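Local coordinates for sensor protein kinase HptS (Staphylococcus aureus, PDB 6LKI) that probably senses an extracellular signal and passes it on as a histidine kinase, phosphorylating itself on a histidine, at residues Lys51-Gln56 with Leu60-Ser65; Thr80-Leu85 with Phe138-Lys143; Pro108-Ile113 with Leu165-Asp170; Leu122-Asp125 with Asn129-Tyr132. One frame throughout, in Å; residues are numbered along the deposited sequence.

Contact 1 (Lys51-Gln56 with Leu60-Ser65)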
# COMPACT_ATOMS: atom_id res chain seq x y z
N LYS B 51 -16.71 -0.85 -21.11
CA LYS B 51 -16.78 -0.54 -22.53
C LYS B 51 -15.38 -0.39 -23.12
O LYS B 51 -15.11 -0.89 -24.22
CB LYS B 51 -17.60 0.73 -22.75
CG LYS B 51 -17.82 1.09 -24.21
CD LYS B 51 -18.79 2.25 -24.34
CE LYS B 51 -20.11 1.94 -23.65
NZ LYS B 51 -21.04 3.10 -23.67
N LEU B 52 -14.48 0.28 -22.40
CA LEU B 52 -13.11 0.45 -22.88
C LEU B 52 -12.38 -0.88 -22.94
O LEU B 52 -11.65 -1.15 -23.91
CB LEU B 52 -12.37 1.43 -21.98
CG LEU B 52 -10.85 1.55 -22.19
CD1 LEU B 52 -10.55 2.31 -23.47
CD2 LEU B 52 -10.19 2.21 -20.99
N ILE B 53 -12.56 -1.73 -21.92
CA ILE B 53 -11.85 -3.01 -21.86
C ILE B 53 -12.16 -3.85 -23.10
O ILE B 53 -11.26 -4.42 -23.72
CB ILE B 53 -12.22 -3.76 -20.57
CG1 ILE B 53 -11.59 -3.08 -19.35
CG2 ILE B 53 -11.81 -5.23 -20.65
CD1 ILE B 53 -10.12 -2.78 -19.52
N HIS B 54 -13.43 -3.94 -23.46
CA HIS B 54 -13.83 -4.82 -24.56
C HIS B 54 -13.68 -4.18 -25.93
O HIS B 54 -13.93 -4.85 -26.94
CB HIS B 54 -15.27 -5.29 -24.35
CG HIS B 54 -15.42 -6.21 -23.18
ND1 HIS B 54 -15.98 -5.80 -21.98
CD2 HIS B 54 -15.07 -7.50 -23.01
CE1 HIS B 54 -15.97 -6.81 -21.13
NE2 HIS B 54 -15.43 -7.86 -21.73
N GLN B 55 -13.27 -2.92 -26.00
CA GLN B 55 -12.90 -2.32 -27.27
C GLN B 55 -11.47 -2.66 -27.68
O GLN B 55 -11.10 -2.43 -28.83
CB GLN B 55 -13.06 -0.80 -27.22
CG GLN B 55 -14.50 -0.33 -27.36
CD GLN B 55 -14.65 1.16 -27.09
OE1 GLN B 55 -13.75 1.80 -26.55
NE2 GLN B 55 -15.80 1.71 -27.47
N GLN B 56 -10.68 -3.22 -26.77
CA GLN B 56 -9.29 -3.60 -26.98
C GLN B 56 -9.17 -5.10 -27.23
O GLN B 56 -9.89 -5.89 -26.60
CB GLN B 56 -8.44 -3.23 -25.76
CG GLN B 56 -8.79 -1.88 -25.14
CD GLN B 56 -8.79 -0.75 -26.16
OE1 GLN B 56 -7.92 -0.68 -27.02
NE2 GLN B 56 -9.77 0.14 -26.06
N LEU B 60 -7.70 -7.37 -20.66
CA LEU B 60 -7.27 -6.32 -19.75
C LEU B 60 -8.10 -6.36 -18.48
O LEU B 60 -9.30 -6.67 -18.51
CB LEU B 60 -7.39 -4.94 -20.40
CG LEU B 60 -6.63 -4.76 -21.72
CD1 LEU B 60 -6.92 -3.39 -22.32
CD2 LEU B 60 -5.14 -4.95 -21.50
N TYR B 61 -7.46 -6.06 -17.36
CA TYR B 61 -8.12 -5.92 -16.07
C TYR B 61 -7.82 -4.55 -15.51
O TYR B 61 -6.67 -4.11 -15.51
CB TYR B 61 -7.66 -7.01 -15.09
CG TYR B 61 -8.10 -8.39 -15.51
CD1 TYR B 61 -9.41 -8.81 -15.31
CD2 TYR B 61 -7.22 -9.27 -16.13
CE1 TYR B 61 -9.82 -10.07 -15.71
CE2 TYR B 61 -7.62 -10.53 -16.53
CZ TYR B 61 -8.92 -10.92 -16.31
OH TYR B 61 -9.33 -12.17 -16.70
N TYR B 62 -8.86 -3.86 -15.04
CA TYR B 62 -8.68 -2.56 -14.41
C TYR B 62 -8.81 -2.67 -12.90
O TYR B 62 -9.55 -3.51 -12.38
CB TYR B 62 -9.70 -1.54 -14.95
CG TYR B 62 -11.15 -1.93 -14.78
CD1 TYR B 62 -11.82 -1.74 -13.58
CD2 TYR B 62 -11.87 -2.46 -15.85
CE1 TYR B 62 -13.15 -2.09 -13.43
CE2 TYR B 62 -13.20 -2.81 -15.71
CZ TYR B 62 -13.84 -2.62 -14.50
OH TYR B 62 -15.16 -2.97 -14.37
N GLU B 63 -8.05 -1.83 -12.20
CA GLU B 63 -8.16 -1.65 -10.76
C GLU B 63 -8.33 -0.16 -10.50
O GLU B 63 -7.41 0.62 -10.77
CB GLU B 63 -6.94 -2.21 -10.03
CG GLU B 63 -6.87 -3.74 -10.01
CD GLU B 63 -5.81 -4.26 -9.05
OE1 GLU B 63 -5.02 -3.45 -8.53
OE2 GLU B 63 -5.77 -5.49 -8.82
N LEU B 64 -9.50 0.23 -10.02
CA LEU B 64 -9.79 1.62 -9.67
C LEU B 64 -9.79 1.71 -8.15
O LEU B 64 -10.72 1.22 -7.49
CB LEU B 64 -11.13 2.07 -10.26
CG LEU B 64 -11.47 3.55 -10.15
CD1 LEU B 64 -10.41 4.40 -10.86
CD2 LEU B 64 -12.85 3.83 -10.72
N SER B 65 -8.75 2.33 -7.60
CA SER B 65 -8.50 2.32 -6.16
C SER B 65 -8.70 3.71 -5.58
O SER B 65 -8.13 4.68 -6.08
CB SER B 65 -7.09 1.81 -5.86
OG SER B 65 -6.89 0.52 -6.42
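Ile53 on the last turn of helix 39-55 packs against Leu60 and Tyr62 of strand 59-66, closing a tight helix-loop-strand unit in which the chain leaves the helix, turns back and enters the first strand of an antiparallel sheet. The join is apolar, and no hydrogen bond crosses it.

Ile53 carries it. Its chi1 of -72° sets CG1 beside the backbone N, sending CD1 to Leu60 and leaving CG2 to face the Leu60 carbonyl. CD1, at the end of the CG1 branch, comes against Leu60 CB at 3.6 Å. One atom back, Ile53 CG1 meets the Tyr62 ring at its edge, in the ring plane, 3.6 Å from CD2. The other branch, Ile53 CG2, lies 3.6 Å from the carbonyl O of Leu60. Every one of these side chains is buried. Leu49 and Leu50, from the preceding turn of the helix, also touch the Tyr62 ring, while Met104 of strand 97-106 packs on Leu60.

The Gln56 side chain serves two purposes. Its aliphatic part lies against Leu60, with CG 3.7 Å from Leu60 CD1, and then the chain bends at chi2 and carries the amide away from the strand. There NE2 donates back to Leu52 O, a carbonyl that also accepts from Gln55 N, so two N-H groups meet at one oxygen. The Gln56 NE2 to Leu52 O distance is 3.1 Å, with an N-H...O angle of 153° and the oxygen close to the amide plane.

Contact 2 (Thr80-Leu85 with Phe138-Lys143)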
# COMPACT_ATOMS: atom_id res chain seq x y z
N THR B 80 -2.37 -9.97 -9.97
CA THR B 80 -1.93 -8.95 -10.91
C THR B 80 -0.41 -8.92 -11.06
O THR B 80 0.09 -8.33 -12.02
CB THR B 80 -2.43 -7.57 -10.49
OG1 THR B 80 -2.01 -7.30 -9.15
CG2 THR B 80 -3.95 -7.51 -10.57
N LYS B 81 0.33 -9.53 -10.13
CA LYS B 81 1.78 -9.56 -10.25
C LYS B 81 2.23 -10.41 -11.43
O LYS B 81 3.33 -10.19 -11.97
CB LYS B 81 2.41 -10.08 -8.96
CG LYS B 81 2.02 -9.29 -7.72
CD LYS B 81 2.15 -7.79 -7.95
CE LYS B 81 1.39 -7.00 -6.89
NZ LYS B 81 -0.01 -7.47 -6.75
N ASN B 82 1.42 -11.37 -11.85
CA ASN B 82 1.69 -12.18 -13.03
C ASN B 82 1.18 -11.54 -14.31
O ASN B 82 1.16 -12.20 -15.36
CB ASN B 82 1.10 -13.57 -12.87
CG ASN B 82 1.69 -14.32 -11.69
OD1 ASN B 82 2.78 -14.00 -11.22
ND2 ASN B 82 0.96 -15.33 -11.20
N MET B 83 0.74 -10.28 -14.25
CA MET B 83 0.27 -9.54 -15.42
C MET B 83 1.23 -8.40 -15.73
O MET B 83 2.14 -8.08 -14.95
CB MET B 83 -1.14 -9.00 -15.19
CG MET B 83 -2.18 -10.04 -14.83
SD MET B 83 -3.77 -9.29 -14.47
CE MET B 83 -4.71 -10.73 -13.96
N TYR B 84 1.02 -7.79 -16.88
CA TYR B 84 1.82 -6.66 -17.34
C TYR B 84 1.10 -5.37 -16.98
O TYR B 84 -0.00 -5.11 -17.48
CB TYR B 84 2.06 -6.74 -18.84
CG TYR B 84 2.76 -5.53 -19.42
CD1 TYR B 84 4.03 -5.16 -18.99
CD2 TYR B 84 2.15 -4.75 -20.40
CE1 TYR B 84 4.67 -4.05 -19.52
CE2 TYR B 84 2.78 -3.65 -20.94
CZ TYR B 84 4.04 -3.30 -20.49
OH TYR B 84 4.68 -2.20 -21.02
N LEU B 85 1.71 -4.56 -16.11
CA LEU B 85 1.17 -3.25 -15.79
C LEU B 85 1.30 -2.35 -17.01
O LEU B 85 2.41 -1.98 -17.40
CB LEU B 85 1.89 -2.65 -14.58
CG LEU B 85 1.42 -1.25 -14.17
CD1 LEU B 85 -0.08 -1.25 -13.93
CD2 LEU B 85 2.16 -0.78 -12.93
N PHE B 138 10.22 -18.92 -17.52
CA PHE B 138 10.64 -17.63 -17.01
C PHE B 138 9.74 -17.19 -15.87
O PHE B 138 8.54 -17.51 -15.84
CB PHE B 138 10.63 -16.58 -18.13
CG PHE B 138 11.67 -16.83 -19.19
CD1 PHE B 138 12.99 -16.50 -18.96
CD2 PHE B 138 11.32 -17.41 -20.39
CE1 PHE B 138 13.95 -16.73 -19.93
CE2 PHE B 138 12.28 -17.65 -21.36
CZ PHE B 138 13.59 -17.30 -21.13
N THR B 139 10.32 -16.46 -14.92
CA THR B 139 9.61 -16.02 -13.73
C THR B 139 9.53 -14.50 -13.73
O THR B 139 10.53 -13.82 -13.96
CB THR B 139 10.31 -16.52 -12.46
OG1 THR B 139 10.37 -17.95 -12.47
CG2 THR B 139 9.57 -16.05 -11.22
N ILE B 140 8.32 -13.98 -13.49
CA ILE B 140 8.12 -12.54 -13.42
C ILE B 140 9.01 -11.96 -12.33
O ILE B 140 9.17 -12.54 -11.26
CB ILE B 140 6.62 -12.24 -13.20
CG1 ILE B 140 6.31 -10.78 -13.52
CG2 ILE B 140 6.17 -12.62 -11.80
CD1 ILE B 140 5.77 -10.59 -14.91
N GLY B 141 9.62 -10.81 -12.63
CA GLY B 141 10.47 -10.15 -11.65
C GLY B 141 11.95 -10.37 -11.86
O GLY B 141 12.76 -9.46 -11.65
N GLU B 142 12.33 -11.58 -12.26
CA GLU B 142 13.73 -11.89 -12.46
C GLU B 142 14.25 -11.23 -13.74
O GLU B 142 13.49 -10.64 -14.52
CB GLU B 142 13.94 -13.41 -12.51
CG GLU B 142 12.90 -14.18 -11.72
CD GLU B 142 13.38 -15.54 -11.25
OE1 GLU B 142 14.06 -16.23 -12.04
OE2 GLU B 142 13.06 -15.92 -10.11
N LYS B 143 15.55 -11.33 -13.94
CA LYS B 143 16.24 -10.72 -15.07
C LYS B 143 16.19 -11.62 -16.29
O LYS B 143 16.14 -12.85 -16.18
CB LYS B 143 17.70 -10.44 -14.70
CG LYS B 143 17.87 -9.29 -13.71
CD LYS B 143 18.54 -8.08 -14.37
CE LYS B 143 17.92 -6.78 -13.96
NZ LYS B 143 17.83 -6.61 -12.52
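The flat groups that meet Ile140 are the Asn82 carboxamide and the peptide carbonyl of Lys81, and both present oxygen to its hydrocarbon branches. The amide reaches over by its OD1, which sits 3.7 Å from Ile140 CG2. The Lys81 C=O points nearly straight at Ile140, with its O 3.4 Å from CG1 and 3.8 Å from CD1. No ring takes part, and no hydrogen bond links the segments.

Ile140 provides the whole reach from its side. With CG1 opposite the backbone N (chi1 -164°), the longer branch runs out toward the 80-85 segment, and CG2 lies against the amide oxygen. Its terminal CD1 ends 4.4 Å from Met83 O. This is a light, partly open contact in which carbonyl oxygens rest on methyl and methylene groups.

Both backbones turn here. Met83 N bonds to Thr80 O at the end of the 3-10 turn of residues 80-82, and the Lys81 carbonyl, within this turn, faces Ile140. Across from it, residues 139-142 form a type II beta turn with Ile140 at its first corner and Gly141, whose phi is positive, at the second; the closing bond, Glu142 N to Thr139 O, is weak.

The 3-10 turn leads into strand 84-92 at the margin of one sheet, whereas the beta turn lies between strand 130-133 and helix 146-149 and is bonded through Gly141 and Glu142 to Ile130 at the margin of the other. The contact thus bridges the two sheets, and Tyr84 also crosses between them, packing on Leu131 and Tyr132.

Contact 3 (Pro108-Ile113 with Leu165-Asp170)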
# COMPACT_ATOMS: atom_id res chain seq x y z
N PRO B 108 -5.04 -12.02 -27.74
CA PRO B 108 -5.41 -13.10 -28.67
C PRO B 108 -4.29 -13.49 -29.62
O PRO B 108 -4.22 -14.65 -30.03
CB PRO B 108 -6.61 -12.51 -29.42
CG PRO B 108 -7.16 -11.47 -28.51
CD PRO B 108 -5.97 -10.89 -27.79
N ARG B 109 -3.41 -12.55 -29.96
CA ARG B 109 -2.29 -12.87 -30.84
C ARG B 109 -1.25 -13.71 -30.11
O ARG B 109 -0.84 -14.77 -30.59
CB ARG B 109 -1.67 -11.59 -31.39
CG ARG B 109 -1.35 -11.65 -32.87
CD ARG B 109 -0.66 -10.38 -33.32
NE ARG B 109 -1.57 -9.24 -33.30
CZ ARG B 109 -2.32 -8.86 -34.33
NH1 ARG B 109 -2.27 -9.54 -35.47
NH2 ARG B 109 -3.12 -7.81 -34.22
N LEU B 110 -0.80 -13.24 -28.94
CA LEU B 110 0.26 -13.93 -28.21
C LEU B 110 -0.19 -15.32 -27.77
O LEU B 110 0.61 -16.26 -27.74
CB LEU B 110 0.71 -13.11 -27.01
CG LEU B 110 1.39 -11.77 -27.32
CD1 LEU B 110 1.77 -11.06 -26.03
CD2 LEU B 110 2.60 -11.97 -28.21
N SER B 111 -1.47 -15.46 -27.40
CA SER B 111 -1.98 -16.77 -27.00
C SER B 111 -2.09 -17.71 -28.20
O SER B 111 -1.94 -18.93 -28.04
CB SER B 111 -3.33 -16.62 -26.31
OG SER B 111 -4.39 -16.87 -27.22
N GLU B 112 -2.34 -17.17 -29.39
CA GLU B 112 -2.46 -18.00 -30.58
C GLU B 112 -1.09 -18.48 -31.06
O GLU B 112 -0.91 -19.68 -31.33
CB GLU B 112 -3.18 -17.24 -31.69
CG GLU B 112 -2.85 -17.72 -33.09
CD GLU B 112 -3.29 -16.74 -34.17
OE1 GLU B 112 -4.42 -16.89 -34.68
OE2 GLU B 112 -2.51 -15.83 -34.50
N ILE B 113 -0.13 -17.57 -31.17
CA ILE B 113 1.20 -17.96 -31.63
C ILE B 113 1.88 -18.89 -30.63
O ILE B 113 2.75 -19.68 -30.99
CB ILE B 113 2.06 -16.71 -31.91
CG1 ILE B 113 2.32 -15.93 -30.62
CG2 ILE B 113 1.39 -15.83 -32.95
CD1 ILE B 113 3.30 -14.78 -30.79
N LEU B 165 9.40 -5.90 -26.33
CA LEU B 165 8.63 -7.13 -26.51
C LEU B 165 9.50 -8.13 -27.27
O LEU B 165 9.95 -7.85 -28.38
CB LEU B 165 7.34 -6.85 -27.27
CG LEU B 165 6.64 -8.10 -27.83
CD1 LEU B 165 6.11 -8.98 -26.71
CD2 LEU B 165 5.53 -7.71 -28.79
N ILE B 166 9.71 -9.30 -26.67
CA ILE B 166 10.58 -10.33 -27.24
C ILE B 166 9.75 -11.58 -27.47
O ILE B 166 9.16 -12.14 -26.54
CB ILE B 166 11.77 -10.63 -26.33
CG1 ILE B 166 12.40 -9.34 -25.80
CG2 ILE B 166 12.81 -11.47 -27.07
CD1 ILE B 166 13.13 -9.52 -24.50
N ILE B 167 9.72 -12.04 -28.72
CA ILE B 167 9.05 -13.27 -29.11
C ILE B 167 10.11 -14.25 -29.59
O ILE B 167 10.92 -13.93 -30.47
CB ILE B 167 7.99 -13.03 -30.20
CG1 ILE B 167 6.87 -12.14 -29.66
CG2 ILE B 167 7.44 -14.35 -30.70
CD1 ILE B 167 5.76 -11.89 -30.65
N TYR B 168 10.13 -15.45 -28.99
CA TYR B 168 11.16 -16.43 -29.24
C TYR B 168 10.54 -17.79 -29.53
O TYR B 168 9.33 -17.99 -29.39
CB TYR B 168 12.13 -16.53 -28.05
CG TYR B 168 11.45 -16.79 -26.72
CD1 TYR B 168 10.98 -15.73 -25.95
CD2 TYR B 168 11.29 -18.08 -26.23
CE1 TYR B 168 10.37 -15.96 -24.73
CE2 TYR B 168 10.68 -18.31 -25.02
CZ TYR B 168 10.22 -17.25 -24.27
OH TYR B 168 9.61 -17.47 -23.06
N LYS B 169 11.39 -18.74 -29.92
CA LYS B 169 10.94 -20.06 -30.33
C LYS B 169 12.12 -21.02 -30.31
O LYS B 169 13.22 -20.67 -30.76
CB LYS B 169 10.32 -20.02 -31.73
CG LYS B 169 10.02 -21.38 -32.33
CD LYS B 169 8.94 -21.30 -33.39
CE LYS B 169 8.80 -22.62 -34.13
NZ LYS B 169 8.34 -23.71 -33.22
N ASP B 170 11.89 -22.23 -29.80
CA ASP B 170 12.92 -23.26 -29.77
C ASP B 170 12.98 -24.02 -31.09
O ASP B 170 13.24 -23.44 -32.14
CB ASP B 170 12.67 -24.23 -28.61
CG ASP B 170 13.84 -25.18 -28.39
OD1 ASP B 170 14.96 -24.88 -28.84
OD2 ASP B 170 13.63 -26.24 -27.75
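Ile113 and Leu110 are brought to Ile167 by two torsion settings. In Ile113, CG1 stands between the backbone N and the carbonyl carbon (chi1 65°), and an extended chi2 then sends CD1 toward the strand. Ile167 has CG1 beside the backbone N (chi1 -64°) and is fully extended, which lets CD1 reach both helix residues. From Leu110 the CD2 branch swings in, although the residue's CB does not aim at the strand.

The meeting point is therefore a cluster of methyl groups. Ile167 CD1 lies 3.8 Å from Ile113 CD1 and 4.0 Å from Leu110 CD2, while Ile167 CG2 is 4.2 Å from Ile113 CD1. The Ile113 and Ile167 side chains run roughly perpendicular to each other. Nothing polar crosses, and the backbones stay well apart, with 8.9 Å between the CA atoms of Leu110 and Ile167.

Leu110 also touches Ala121 of strand 120-125, and the long helix 2-31 reaches the same place, with Ser9 on Leu110 and Val6 on Ile167. All three residues of the methyl cluster are buried. The arrangement is that of a short helix lying over one face of a four-stranded antiparallel sheet, in strand order 2-1-4-3, consistent with the PAS-like Cache modules found in extracellular sensor regions of histidine kinases.

Contact 4 (Leu122-Asp125 with Asn129-Tyr132)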
# COMPACT_ATOMS: atom_id res chain seq x y z
N LEU B 122 7.87 -12.30 -24.15
CA LEU B 122 8.44 -11.70 -22.96
C LEU B 122 8.39 -10.18 -23.10
O LEU B 122 8.46 -9.65 -24.21
CB LEU B 122 9.89 -12.14 -22.73
CG LEU B 122 10.18 -13.40 -21.91
CD1 LEU B 122 11.61 -13.87 -22.16
CD2 LEU B 122 9.96 -13.15 -20.43
N ILE B 123 8.26 -9.49 -21.97
CA ILE B 123 8.33 -8.03 -21.93
C ILE B 123 9.32 -7.65 -20.85
O ILE B 123 9.13 -8.00 -19.68
CB ILE B 123 6.96 -7.38 -21.67
CG1 ILE B 123 6.02 -7.61 -22.86
CG2 ILE B 123 7.12 -5.89 -21.40
CD1 ILE B 123 4.72 -6.85 -22.77
N VAL B 124 10.37 -6.93 -21.23
CA VAL B 124 11.42 -6.53 -20.31
C VAL B 124 11.64 -5.03 -20.40
O VAL B 124 11.42 -4.41 -21.45
CB VAL B 124 12.75 -7.28 -20.57
CG1 VAL B 124 12.57 -8.78 -20.37
CG2 VAL B 124 13.27 -6.97 -21.96
N ASP B 125 12.07 -4.44 -19.29
CA ASP B 125 12.40 -3.03 -19.25
C ASP B 125 13.85 -2.83 -19.69
O ASP B 125 14.58 -3.78 -19.96
CB ASP B 125 12.15 -2.45 -17.85
CG ASP B 125 12.89 -3.21 -16.76
OD1 ASP B 125 13.59 -4.19 -17.08
OD2 ASP B 125 12.77 -2.82 -15.58
N ASN B 129 14.47 -6.27 -16.41
CA ASN B 129 13.53 -6.99 -15.56
C ASN B 129 12.40 -7.58 -16.39
O ASN B 129 11.88 -6.93 -17.30
CB ASN B 129 12.93 -6.06 -14.49
CG ASN B 129 13.96 -5.55 -13.51
OD1 ASN B 129 14.91 -6.24 -13.16
ND2 ASN B 129 13.77 -4.31 -13.06
N ILE B 130 11.99 -8.80 -16.06
CA ILE B 130 10.88 -9.44 -16.76
C ILE B 130 9.57 -8.85 -16.26
O ILE B 130 9.27 -8.91 -15.07
CB ILE B 130 10.90 -10.97 -16.57
CG1 ILE B 130 12.12 -11.58 -17.27
CG2 ILE B 130 9.62 -11.58 -17.11
CD1 ILE B 130 12.18 -13.09 -17.20
N LEU B 131 8.80 -8.26 -17.18
CA LEU B 131 7.51 -7.66 -16.85
C LEU B 131 6.32 -8.46 -17.36
O LEU B 131 5.19 -8.20 -16.93
CB LEU B 131 7.43 -6.23 -17.40
CG LEU B 131 8.54 -5.27 -16.99
CD1 LEU B 131 8.34 -3.92 -17.65
CD2 LEU B 131 8.61 -5.13 -15.48
N TYR B 132 6.54 -9.42 -18.26
CA TYR B 132 5.47 -10.29 -18.72
C TYR B 132 6.09 -11.54 -19.33
O TYR B 132 7.18 -11.50 -19.90
CB TYR B 132 4.57 -9.60 -19.75
CG TYR B 132 3.47 -10.50 -20.28
CD1 TYR B 132 2.30 -10.69 -19.55
CD2 TYR B 132 3.60 -11.16 -21.49
CE1 TYR B 132 1.29 -11.52 -20.02
CE2 TYR B 132 2.60 -11.99 -21.97
CZ TYR B 132 1.45 -12.16 -21.23
OH TYR B 132 0.45 -12.98 -21.71
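Strands 120-125 and 130-133 form a beta hairpin with a classic bulge, in which Leu131 and Tyr132 of one strand both face Ile123 of the other. Leu131 N donates to Ile123 O, although the modelled 2.5 Å is doubtfully short, while Tyr132 N gives the same oxygen only a weak second bond at 3.3 Å. Going the other way, Ile123 N donates to Tyr132 O at 3.1 Å. The extra residue moves the register by one, and Val124 then pairs with Ile130 as a non-hydrogen-bonded pair.

Toward the hairpin's end, Asp125 N bonds to Asn129 O at 3.2 Å, and Val124 CA makes a CA-H...O contact with that same oxygen. The Asp125 carboxylate, with CG set between backbone N and carbonyl carbon (chi1 55°), turns back to Asn129, the carboxylate and amide planes 43° apart. Its OD2 takes a weak bond from Asn129 ND2; the approach of Asp125 OD1 to Asn129 N is too short to be trusted in detail. The remaining end of the Asn129 amide, OD1, accepts from Lys143 NZ.

Side chains sort to the two faces. Leu122 CD2 packs on Ile130 CG2 at 3.7 Å, and on the other face Ile123 CB meets Tyr132 CB at 3.8 Å.

Strand 130-133 is the outermost strand of its sheet within the chain, and strand 120-125 pairs on its other side with strand 163-169. On the Ile123 and Tyr132 face, Tyr84 of strand 84-92 packs against Ile123, and the Tyr132 hydroxyl bonds to Ala105 O, tying the hairpin to the sheet that holds strands 84-92 and 97-106.

The four contacts spread over two antiparallel sheets with the same 2-1-4-3 strand order. Contact 1 belongs to the first, contacts 3 and 4 to the second, and contact 2 spans the junction. Contacts 2 and 4 have centres about 7 Å apart; contact 4 is nested inside the loop that contact 2 closes, and Ile140 CD1 touches Leu131 O at 3.2 Å. Contacts 3 and 4 share neighbouring strands, with Ile166 O meeting Leu122 N at 2.7 Å. Contact 1 lies about 19 Å from contact 2, centre to centre, yet touches it where Tyr61 CD2 meets Met83 CE at 3.6 Å; from contact 3 its centre is about 23 Å away.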